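PDB 5ERE: extracellular ligand-binding receptor from Desulfohalobium retbaense DSM 5692, which probably acts as an extracellular solute receptor, binding 2-oxo-4-methylpentanoate in a periplasmic-binding-protein-like module and cytosine in a PAS-like (Cache) sensor module, with calcium also bound. Local coordinates for residues 412-423 against 438-449; 359-369 against 383-394. One frame throughout, in Å; residues are numbered along the deposited sequence.

Contact 1 (412-423 against 438-449); sequences IIRLHETHQPVL and LEHPVFDQDGGF
One wall residue of the cytosine pocket of the PAS-like (Cache) sensor module, E439, belongs to this contact, in which helix 412-418 and the short strand after it close against strand 438-443 of the antiparallel sheet. E439 touches the ligand and also meets the helix. Its CB meets L415 CD1, and at its far end I412 CD1 comes within 3.3 Å of E439 OE2, so an isoleucine methyl lies against the carboxylate beside the ligand. The carboxylate is also tied to S452, since E439 OE1 hydrogen-bonds the hydroxyl of that residue on the adjoining strand.

V422 and E439 form an antiparallel hydrogen-bonded pair: V422 N gives to E439 O at 2.9 Å, and E439 N gives back to V422 O. One step on, L423 and L438 make the non-hydrogen-bonded pair, where L423 CD1 rests on L438 CB. Before the strand, P421 lays its ring over H440: P421 CB stands 3.8 Å from the centroid of the imidazole and only 5° off the normal, a CH-pi contact. H440 NE2 is meanwhile hydrogen-bonded to D344 of helix 324-357, which helps fix the ring's rotation.

Where the helix ends, H419 leaves helical geometry with a positive phi; its ring lies over F449. The two rings form an offset face-to-face stack, their centroids 3.9 Å apart and planes 11° from parallel. F449 reaches this place because its CG is anti to the backbone N (chi1 176°). L415 CD2 comes to the rim of the same phenyl, near its plane, 3.7 Å from F449 CZ, and H416 completes the aromatic cluster. Farther along, F443 turns its edge to the helix end, F443 CZ being 3.8 Å from H419 O.

Contact 2 (359-369 against 383-394); sequences LRGDRASAILE and TVDATGTIVNVA
Two hydrogen bonds join the loop and first turns of helix 362-369 to the beta hairpin 383-394 of the PAS-like sensor fold. N392 ND2 donates to S365 OG at 2.9 Å, with an N-H...O angle of 160° and the hydroxyl oxygen lying in the amide plane. T383 OG1 gives its proton to L359 O, also at 2.9 Å, tilted from the carbonyl plane. The threonine hydroxyl sits between its own backbone N and carbonyl carbon (chi1 55°), which turns it to the loop and leaves CG2 for L368. K396, just past the strand, adds weak hydrogen bonds to both S365 OG and N392 OD1.

The hairpin carries a classic beta bulge here, V391 and N392 both standing opposite T383, and both point toward the 359-369 segment. V391 is left to meet the loop. Its CG2 packs 3.7 Å from L359 CB, while V391 CG1 lies over one face of the R360 guanidinium, 3.6 Å above the plane and offset toward the rim. D385 carries the opposite charge, but its OD2 is 4.3 Å from R360 NH1 and well out of the guanidinium plane, so any attraction is through charge alone.

Farther along the helix, L368 lies across both strands: L368 CD2 touches T383 CG2, and L368 CD1 lies against N392 CG and the backbone N of V393. L359 CD1 comes near V384 O, and L359 CD2 sits by T383 CB. At the far end A394 fits close to the helix, its CB touching both L368 CB and E369 CD at 3.7 Å.

From the N terminus, the chain passes through the periplasmic-binding-protein-like part and along the long helix 324-357 before reaching contact 2. There, 13 residues separate its segments, and the loop closes helix 362-374 onto the hairpin of strands 378-385 and 390-394. Helix 410-418 follows, and contact 1 closes a second loop, of 14 residues, onto strand 434-443. The loops are in series, neither nested nor crossed. Both contacts reach one antiparallel sheet, where strand 449-457 lies between strands 378-385 and 434-443. With centres 14 Å apart, they touch directly: H416 of contact 1 packs its ring against the 385-388 turn of contact 2.

Contact 1 (412-423 against 438-449)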
loop_
_atom_site.group_PDB
_atom_site.type_symbol
_atom_site.label_atom_id
_atom_site.label_comp_id
_atom_site.label_asym_id
_atom_site.label_seq_id
_atom_site.Cartn_x
_atom_site.Cartn_y
_atom_site.Cartn_z
ATOM N N ILE A 412 -14.143 28.587 -20.829
ATOM C CA ILE A 412 -13.778 29.339 -22.022
ATOM C C ILE A 412 -14.423 30.729 -21.956
ATOM O O ILE A 412 -13.831 31.738 -22.329
ATOM C CB ILE A 412 -14.228 28.606 -23.331
ATOM C CG1 ILE A 412 -13.465 27.296 -23.533
ATOM C CG2 ILE A 412 -14.103 29.516 -24.549
ATOM C CD1 ILE A 412 -11.995 27.449 -23.771
ATOM N N ILE A 413 -15.660 30.766 -21.500
ATOM C CA ILE A 413 -16.324 32.024 -21.230
ATOM C C ILE A 413 -15.512 32.862 -20.254
ATOM O O ILE A 413 -15.257 34.053 -20.486
ATOM C CB ILE A 413 -17.746 31.752 -20.679
ATOM C CG1 ILE A 413 -18.588 31.076 -21.773
ATOM C CG2 ILE A 413 -18.414 33.032 -20.235
ATOM C CD1 ILE A 413 -19.980 30.524 -21.298
ATOM N N ARG A 414 -15.074 32.235 -19.172
ATOM C CA ARG A 414 -14.365 32.964 -18.134
ATOM C C ARG A 414 -13.042 33.500 -18.642
ATOM O O ARG A 414 -12.659 34.623 -18.338
ATOM C CB ARG A 414 -14.153 32.071 -16.927
ATOM C CG ARG A 414 -15.465 31.788 -16.202
ATOM C CD ARG A 414 -15.260 31.115 -14.877
ATOM N NE ARG A 414 -14.874 29.702 -14.975
ATOM C CZ ARG A 414 -13.690 29.204 -14.616
ATOM N NH1 ARG A 414 -12.734 29.981 -14.121
ATOM N NH2 ARG A 414 -13.464 27.910 -14.734
ATOM N N LEU A 415 -12.332 32.699 -19.424
ATOM C CA LEU A 415 -11.044 33.160 -19.960
ATOM C C LEU A 415 -11.272 34.346 -20.904
ATOM O O LEU A 415 -10.496 35.317 -20.935
ATOM C CB LEU A 415 -10.314 32.016 -20.675
ATOM C CG LEU A 415 -8.923 32.376 -21.239
ATOM C CD1 LEU A 415 -7.954 31.218 -21.096
ATOM C CD2 LEU A 415 -9.056 32.811 -22.669
ATOM N N HIS A 416 -12.356 34.268 -21.664
ATOM C CA HIS A 416 -12.687 35.316 -22.612
ATOM C C HIS A 416 -13.093 36.608 -21.903
ATOM O O HIS A 416 -12.778 37.693 -22.368
ATOM C CB HIS A 416 -13.798 34.844 -23.542
ATOM C CG HIS A 416 -13.303 33.961 -24.646
ATOM N ND1 HIS A 416 -14.111 33.508 -25.666
ATOM C CD2 HIS A 416 -12.071 33.453 -24.885
ATOM C CE1 HIS A 416 -13.398 32.769 -26.495
ATOM N NE2 HIS A 416 -12.153 32.725 -26.047
ATOM N N GLU A 417 -13.764 36.467 -20.767
ATOM C CA GLU A 417 -14.186 37.611 -19.974
ATOM C C GLU A 417 -13.118 38.144 -19.015
ATOM O O GLU A 417 -13.280 39.243 -18.503
ATOM C CB GLU A 417 -15.439 37.237 -19.184
ATOM C CG GLU A 417 -16.673 37.019 -20.034
ATOM C CD GLU A 417 -17.014 38.236 -20.868
ATOM O OE1 GLU A 417 -17.167 39.324 -20.278
ATOM O OE2 GLU A 417 -17.117 38.109 -22.109
ATOM N N THR A 418 -12.044 37.383 -18.767
ATOM C CA THR A 418 -11.001 37.811 -17.816
ATOM C C THR A 418 -9.644 38.011 -18.497
ATOM O O THR A 418 -8.798 38.755 -18.016
ATOM C CB THR A 418 -10.831 36.786 -16.629
ATOM O OG1 THR A 418 -10.397 35.500 -17.116
ATOM C CG2 THR A 418 -12.155 36.631 -15.833
ATOM N N HIS A 419 -9.464 37.361 -19.634
ATOM C CA HIS A 419 -8.157 37.205 -20.278
ATOM C C HIS A 419 -7.108 36.809 -19.230
ATOM O O HIS A 419 -5.977 37.295 -19.232
ATOM C CB HIS A 419 -7.751 38.483 -21.031
ATOM C CG HIS A 419 -8.604 38.788 -22.233
ATOM N ND1 HIS A 419 -8.394 39.896 -23.031
ATOM C CD2 HIS A 419 -9.669 38.143 -22.766
ATOM C CE1 HIS A 419 -9.286 39.911 -24.008
ATOM N NE2 HIS A 419 -10.075 38.862 -23.867
ATOM N N GLN A 420 -7.524 35.935 -18.318
ATOM C CA GLN A 420 -6.630 35.291 -17.379
ATOM C C GLN A 420 -6.804 33.783 -17.420
ATOM O O GLN A 420 -7.857 33.304 -17.820
ATOM C CB GLN A 420 -6.893 35.820 -15.966
ATOM C CG GLN A 420 -6.318 37.209 -15.760
ATOM C CD GLN A 420 -6.785 37.826 -14.480
ATOM O OE1 GLN A 420 -7.920 37.609 -14.046
ATOM N NE2 GLN A 420 -5.909 38.578 -13.847
ATOM N N PRO A 421 -5.784 33.037 -16.958
ATOM C CA PRO A 421 -5.831 31.572 -16.966
ATOM C C PRO A 421 -7.041 31.024 -16.236
ATOM O O PRO A 421 -7.531 31.644 -15.304
ATOM C CB PRO A 421 -4.569 31.159 -16.221
ATOM C CG PRO A 421 -3.686 32.361 -16.222
ATOM C CD PRO A 421 -4.581 33.551 -16.277
ATOM N N VAL A 422 -7.478 29.846 -16.637
ATOM C CA VAL A 422 -8.600 29.167 -15.974
ATOM C C VAL A 422 -8.306 27.672 -15.823
ATOM O O VAL A 422 -7.494 27.083 -16.572
ATOM C CB VAL A 422 -9.911 29.374 -16.753
ATOM C CG1 VAL A 422 -10.302 30.854 -16.777
ATOM C CG2 VAL A 422 -9.802 28.835 -18.208
ATOM N N LEU A 423 -8.930 27.067 -14.817
ATOM C CA LEU A 423 -9.006 25.617 -14.681
ATOM C C LEU A 423 -10.476 25.303 -14.733
ATOM O O LEU A 423 -11.235 25.885 -13.966
ATOM C CB LEU A 423 -8.365 25.110 -13.371
ATOM C CG LEU A 423 -8.355 23.578 -13.177
ATOM C CD1 LEU A 423 -7.386 22.889 -14.196
ATOM C CD2 LEU A 423 -8.001 23.176 -11.773
ATOM N N LEU A 438 -7.079 22.919 -18.444
ATOM C CA LEU A 438 -6.318 24.065 -17.943
ATOM C C LEU A 438 -5.917 24.931 -19.119
ATOM O O LEU A 438 -5.246 24.444 -20.046
ATOM C CB LEU A 438 -5.082 23.595 -17.158
ATOM C CG LEU A 438 -4.061 24.638 -16.684
ATOM C CD1 LEU A 438 -4.667 25.717 -15.858
ATOM C CD2 LEU A 438 -2.993 23.926 -15.883
ATOM N N GLU A 439 -6.344 26.195 -19.108
ATOM C CA GLU A 439 -6.051 27.114 -20.223
ATOM C C GLU A 439 -5.357 28.393 -19.811
ATOM O O GLU A 439 -5.660 28.979 -18.772
ATOM C CB GLU A 439 -7.322 27.501 -20.966
ATOM C CG GLU A 439 -8.143 26.321 -21.496
ATOM C CD GLU A 439 -8.533 26.429 -22.986
ATOM O OE1 GLU A 439 -8.040 27.331 -23.708
ATOM O OE2 GLU A 439 -9.331 25.575 -23.450
ATOM N N HIS A 440 -4.413 28.824 -20.634
ATOM C CA HIS A 440 -3.824 30.149 -20.484
ATOM C C HIS A 440 -4.129 30.975 -21.721
ATOM O O HIS A 440 -4.103 30.456 -22.846
ATOM C CB HIS A 440 -2.313 30.075 -20.255
ATOM C CG HIS A 440 -1.930 29.686 -18.864
ATOM N ND1 HIS A 440 -1.210 30.519 -18.035
ATOM C CD2 HIS A 440 -2.179 28.566 -18.148
ATOM C CE1 HIS A 440 -1.011 29.912 -16.875
ATOM N NE2 HIS A 440 -1.593 28.730 -16.919
ATOM N N PRO A 441 -4.395 32.272 -21.520
ATOM C CA PRO A 441 -4.564 33.162 -22.665
ATOM C C PRO A 441 -3.250 33.422 -23.372
ATOM O O PRO A 441 -2.164 33.366 -22.771
ATOM C CB PRO A 441 -5.099 34.452 -22.035
ATOM C CG PRO A 441 -4.504 34.459 -20.661
ATOM C CD PRO A 441 -4.449 33.013 -20.238
ATOM N N VAL A 442 -3.381 33.722 -24.649
ATOM C CA VAL A 442 -2.254 34.067 -25.495
ATOM C C VAL A 442 -2.388 35.463 -26.066
ATOM O O VAL A 442 -3.427 35.822 -26.597
ATOM C CB VAL A 442 -2.107 33.085 -26.671
ATOM C CG1 VAL A 442 -0.910 33.478 -27.541
ATOM C CG2 VAL A 442 -1.989 31.650 -26.163
ATOM N N PHE A 443 -1.290 36.221 -26.018
ATOM C CA PHE A 443 -1.268 37.582 -26.548
ATOM C C PHE A 443 -0.158 37.730 -27.588
ATOM O O PHE A 443 0.946 37.206 -27.398
ATOM C CB PHE A 443 -1.070 38.610 -25.418
ATOM C CG PHE A 443 -2.023 38.435 -24.264
ATOM C CD1 PHE A 443 -1.735 37.548 -23.246
ATOM C CD2 PHE A 443 -3.206 39.141 -24.215
ATOM C CE1 PHE A 443 -2.621 37.371 -22.201
ATOM C CE2 PHE A 443 -4.077 38.978 -23.182
ATOM C CZ PHE A 443 -3.784 38.092 -22.170
ATOM N N ASP A 444 -0.434 38.449 -28.676
ATOM C CA ASP A 444 0.589 38.660 -29.719
ATOM C C ASP A 444 1.682 39.615 -29.229
ATOM O O ASP A 444 1.674 40.053 -28.066
ATOM C CB ASP A 444 -0.044 39.187 -31.016
ATOM C CG ASP A 444 -0.743 40.544 -30.847
ATOM O OD1 ASP A 444 -0.333 41.381 -30.006
ATOM O OD2 ASP A 444 -1.721 40.781 -31.580
ATOM N N GLN A 445 2.605 39.948 -30.122
ATOM C CA GLN A 445 3.761 40.779 -29.787
ATOM C C GLN A 445 3.351 42.176 -29.283
ATOM O O GLN A 445 4.045 42.775 -28.457
ATOM C CB GLN A 445 4.682 40.891 -31.010
ATOM N N ASP A 446 2.209 42.670 -29.749
ATOM C CA ASP A 446 1.729 43.999 -29.367
ATOM C C ASP A 446 0.762 44.005 -28.177
ATOM O O ASP A 446 0.191 45.049 -27.848
ATOM C CB ASP A 446 1.046 44.657 -30.563
ATOM C CG ASP A 446 1.991 44.856 -31.731
ATOM O OD1 ASP A 446 3.177 45.185 -31.498
ATOM O OD2 ASP A 446 1.547 44.674 -32.884
ATOM N N GLY A 447 0.570 42.850 -27.541
ATOM C CA GLY A 447 -0.297 42.751 -26.376
ATOM C C GLY A 447 -1.752 42.404 -26.670
ATOM O O GLY A 447 -2.585 42.375 -25.770
ATOM N N GLY A 448 -2.067 42.129 -27.929
ATOM C CA GLY A 448 -3.437 41.834 -28.302
ATOM C C GLY A 448 -3.803 40.384 -28.052
ATOM O O GLY A 448 -3.030 39.485 -28.370
ATOM N N PHE A 449 -4.997 40.166 -27.508
ATOM C CA PHE A 449 -5.498 38.826 -27.208
ATOM C C PHE A 449 -5.817 38.070 -28.483
ATOM O O PHE A 449 -6.559 38.563 -29.325
ATOM C CB PHE A 449 -6.749 38.928 -26.325
ATOM C CG PHE A 449 -7.407 37.606 -26.022
ATOM C CD1 PHE A 449 -6.870 36.749 -25.081
ATOM C CD2 PHE A 449 -8.577 37.237 -26.657
ATOM C CE1 PHE A 449 -7.473 35.542 -24.797
ATOM C CE2 PHE A 449 -9.190 36.038 -26.369
ATOM C CZ PHE A 449 -8.635 35.186 -25.436
#

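Contact 2 (359-369 against 383-394)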
loop_
_atom_site.group_PDB
_atom_site.type_symbol
_atom_site.label_atom_id
_atom_site.label_comp_id
_atom_site.label_asym_id
_atom_site.label_seq_id
_atom_site.Cartn_x
_atom_site.Cartn_y
_atom_site.Cartn_z
ATOM N N LEU A 359 -1.482 30.691 -33.519
ATOM C CA LEU A 359 -2.116 29.483 -32.989
ATOM C C LEU A 359 -2.242 28.360 -34.021
ATOM O O LEU A 359 -2.436 27.199 -33.651
ATOM C CB LEU A 359 -3.517 29.800 -32.469
ATOM C CG LEU A 359 -3.699 30.865 -31.379
ATOM C CD1 LEU A 359 -5.163 30.886 -30.928
ATOM C CD2 LEU A 359 -2.776 30.631 -30.186
ATOM N N ARG A 360 -2.171 28.720 -35.304
ATOM C CA ARG A 360 -2.238 27.749 -36.397
ATOM C C ARG A 360 -0.855 27.501 -37.004
ATOM O O ARG A 360 0.051 28.338 -36.885
ATOM C CB ARG A 360 -3.198 28.234 -37.486
ATOM C CG ARG A 360 -4.640 28.430 -37.031
ATOM C CD ARG A 360 -5.482 28.958 -38.195
ATOM N NE ARG A 360 -6.699 28.175 -38.431
ATOM C CZ ARG A 360 -7.953 28.606 -38.242
ATOM N NH1 ARG A 360 -8.220 29.840 -37.802
ATOM N NH2 ARG A 360 -8.962 27.783 -38.500
ATOM N N GLY A 361 -0.693 26.341 -37.643
ATOM C CA GLY A 361 0.508 26.057 -38.414
ATOM C C GLY A 361 1.629 25.305 -37.724
ATOM O O GLY A 361 1.556 24.960 -36.544
ATOM N N ASP A 362 2.700 25.065 -38.474
ATOM C CA ASP A 362 3.729 24.131 -38.058
ATOM C C ASP A 362 4.506 24.588 -36.833
ATOM O O ASP A 362 4.881 23.761 -36.002
ATOM C CB ASP A 362 4.714 23.872 -39.221
ATOM C CG ASP A 362 4.036 23.256 -40.437
ATOM O OD1 ASP A 362 2.876 22.807 -40.316
ATOM O OD2 ASP A 362 4.657 23.216 -41.518
ATOM N N ARG A 363 4.789 25.884 -36.725
ATOM C CA ARG A 363 5.455 26.405 -35.527
ATOM C C ARG A 363 4.549 26.264 -34.276
ATOM O O ARG A 363 5.009 25.914 -33.183
ATOM C CB ARG A 363 5.852 27.872 -35.717
ATOM C CG ARG A 363 6.772 28.151 -36.916
ATOM C CD ARG A 363 7.478 29.499 -36.763
ATOM N NE ARG A 363 6.524 30.600 -36.618
ATOM C CZ ARG A 363 5.893 31.191 -37.634
ATOM N NH1 ARG A 363 6.117 30.796 -38.888
ATOM N NH2 ARG A 363 5.034 32.179 -37.398
ATOM N N ALA A 364 3.262 26.534 -34.439
ATOM C CA ALA A 364 2.327 26.373 -33.325
ATOM C C ALA A 364 2.228 24.891 -32.945
ATOM O O ALA A 364 2.312 24.531 -31.773
ATOM C CB ALA A 364 0.962 26.931 -33.680
ATOM N N SER A 365 2.079 24.037 -33.951
ATOM C CA SER A 365 1.994 22.604 -33.743
ATOM C C SER A 365 3.159 22.044 -32.948
ATOM O O SER A 365 2.964 21.134 -32.144
ATOM C CB SER A 365 1.902 21.892 -35.089
ATOM O OG SER A 365 0.605 22.078 -35.637
ATOM N N ALA A 366 4.362 22.586 -33.170
ATOM C CA ALA A 366 5.571 22.131 -32.485
ATOM C C ALA A 366 5.555 22.465 -30.995
ATOM O O ALA A 366 6.042 21.704 -30.153
ATOM C CB ALA A 366 6.824 22.768 -33.145
ATOM N N ILE A 367 5.046 23.648 -30.686
ATOM C CA ILE A 367 4.843 24.058 -29.304
ATOM C C ILE A 367 3.872 23.063 -28.663
ATOM O O ILE A 367 4.146 22.521 -27.587
ATOM C CB ILE A 367 4.355 25.509 -29.264
ATOM C CG1 ILE A 367 5.526 26.410 -29.717
ATOM C CG2 ILE A 367 3.859 25.907 -27.880
ATOM C CD1 ILE A 367 5.140 27.841 -30.091
ATOM N N LEU A 368 2.790 22.757 -29.367
ATOM C CA LEU A 368 1.778 21.828 -28.867
ATOM C C LEU A 368 2.336 20.427 -28.662
ATOM O O LEU A 368 2.081 19.802 -27.632
ATOM C CB LEU A 368 0.567 21.782 -29.814
ATOM C CG LEU A 368 -0.410 22.984 -29.757
ATOM C CD1 LEU A 368 -1.570 22.765 -30.704
ATOM C CD2 LEU A 368 -0.941 23.277 -28.330
ATOM N N GLU A 369 3.130 19.938 -29.620
ATOM C CA GLU A 369 3.670 18.605 -29.522
ATOM C C GLU A 369 4.567 18.446 -28.327
ATOM O O GLU A 369 4.603 17.392 -27.706
ATOM C CB GLU A 369 4.457 18.268 -30.803
ATOM C CG GLU A 369 3.557 18.097 -31.987
ATOM C CD GLU A 369 2.902 16.766 -31.999
ATOM O OE1 GLU A 369 3.247 15.971 -31.112
ATOM O OE2 GLU A 369 2.098 16.477 -32.920
ATOM N N THR A 383 -4.930 24.665 -29.264
ATOM C CA THR A 383 -5.059 26.104 -29.273
ATOM C C THR A 383 -6.463 26.408 -29.730
ATOM O O THR A 383 -7.062 25.624 -30.469
ATOM C CB THR A 383 -4.025 26.795 -30.178
ATOM O OG1 THR A 383 -4.089 26.255 -31.502
ATOM C CG2 THR A 383 -2.648 26.607 -29.592
ATOM N N VAL A 384 -6.958 27.549 -29.252
ATOM C CA VAL A 384 -8.342 28.000 -29.392
ATOM C C VAL A 384 -8.323 29.494 -29.724
ATOM O O VAL A 384 -7.743 30.280 -28.971
ATOM C CB VAL A 384 -9.152 27.779 -28.087
ATOM C CG1 VAL A 384 -10.609 28.210 -28.263
ATOM C CG2 VAL A 384 -9.075 26.327 -27.645
ATOM N N ASP A 385 -8.948 29.896 -30.828
ATOM C CA ASP A 385 -8.882 31.300 -31.256
ATOM C C ASP A 385 -9.853 32.231 -30.510
ATOM O O ASP A 385 -10.661 31.799 -29.666
ATOM C CB ASP A 385 -9.110 31.420 -32.783
ATOM C CG ASP A 385 -10.525 31.039 -33.233
ATOM O OD1 ASP A 385 -11.485 31.078 -32.426
ATOM O OD2 ASP A 385 -10.681 30.712 -34.436
ATOM N N ALA A 386 -9.772 33.514 -30.846
ATOM C CA ALA A 386 -10.526 34.557 -30.145
ATOM C C ALA A 386 -12.045 34.321 -30.221
ATOM O O ALA A 386 -12.802 34.932 -29.471
ATOM C CB ALA A 386 -10.147 35.932 -30.712
ATOM N N THR A 387 -12.478 33.405 -31.095
ATOM C CA THR A 387 -13.896 33.058 -31.254
ATOM C C THR A 387 -14.314 31.825 -30.442
ATOM O O THR A 387 -15.489 31.506 -30.345
ATOM C CB THR A 387 -14.246 32.796 -32.743
ATOM O OG1 THR A 387 -13.923 31.441 -33.103
ATOM C CG2 THR A 387 -13.480 33.746 -33.648
ATOM N N GLY A 388 -13.355 31.138 -29.839
ATOM C CA GLY A 388 -13.675 29.962 -29.053
ATOM C C GLY A 388 -13.692 28.713 -29.922
ATOM O O GLY A 388 -14.305 27.706 -29.571
ATOM N N THR A 389 -12.997 28.776 -31.055
ATOM C CA THR A 389 -12.889 27.625 -31.962
ATOM C C THR A 389 -11.514 26.958 -31.839
ATOM O O THR A 389 -10.488 27.626 -31.887
ATOM C CB THR A 389 -13.118 28.034 -33.427
ATOM O OG1 THR A 389 -14.365 28.725 -33.552
ATOM C CG2 THR A 389 -13.139 26.785 -34.339
ATOM N N ILE A 390 -11.496 25.644 -31.657
ATOM C CA ILE A 390 -10.252 24.900 -31.652
ATOM C C ILE A 390 -9.641 24.952 -33.046
ATOM O O ILE A 390 -10.297 24.579 -34.017
ATOM C CB ILE A 390 -10.459 23.441 -31.226
ATOM C CG1 ILE A 390 -11.022 23.392 -29.795
ATOM C CG2 ILE A 390 -9.141 22.697 -31.294
ATOM C CD1 ILE A 390 -11.330 22.002 -29.291
ATOM N N VAL A 391 -8.390 25.415 -33.126
ATOM C CA VAL A 391 -7.720 25.645 -34.398
ATOM C C VAL A 391 -6.449 24.817 -34.556
ATOM O O VAL A 391 -5.850 24.831 -35.610
ATOM C CB VAL A 391 -7.359 27.145 -34.588
ATOM C CG1 VAL A 391 -8.624 27.999 -34.587
ATOM C CG2 VAL A 391 -6.371 27.630 -33.520
ATOM N N ASN A 392 -6.035 24.106 -33.512
ATOM C CA ASN A 392 -4.887 23.226 -33.624
ATOM C C ASN A 392 -4.889 22.249 -32.442
ATOM O O ASN A 392 -5.518 22.517 -31.423
ATOM C CB ASN A 392 -3.583 24.050 -33.712
ATOM C CG ASN A 392 -2.425 23.273 -34.352
ATOM O OD1 ASN A 392 -2.579 22.124 -34.734
ATOM N ND2 ASN A 392 -1.259 23.922 -34.482
ATOM N N VAL A 393 -4.233 21.101 -32.603
ATOM C CA VAL A 393 -4.195 20.065 -31.574
ATOM C C VAL A 393 -2.979 19.166 -31.731
ATOM O O VAL A 393 -2.573 18.870 -32.844
ATOM C CB VAL A 393 -5.460 19.177 -31.611
ATOM C CG1 VAL A 393 -5.592 18.446 -32.963
ATOM C CG2 VAL A 393 -5.464 18.164 -30.449
ATOM N N ALA A 394 -2.420 18.738 -30.606
ATOM C CA ALA A 394 -1.499 17.634 -30.546
ATOM C C ALA A 394 -1.932 16.693 -29.432
ATOM O O ALA A 394 -2.337 17.152 -28.376
ATOM C CB ALA A 394 -0.062 18.123 -30.303
#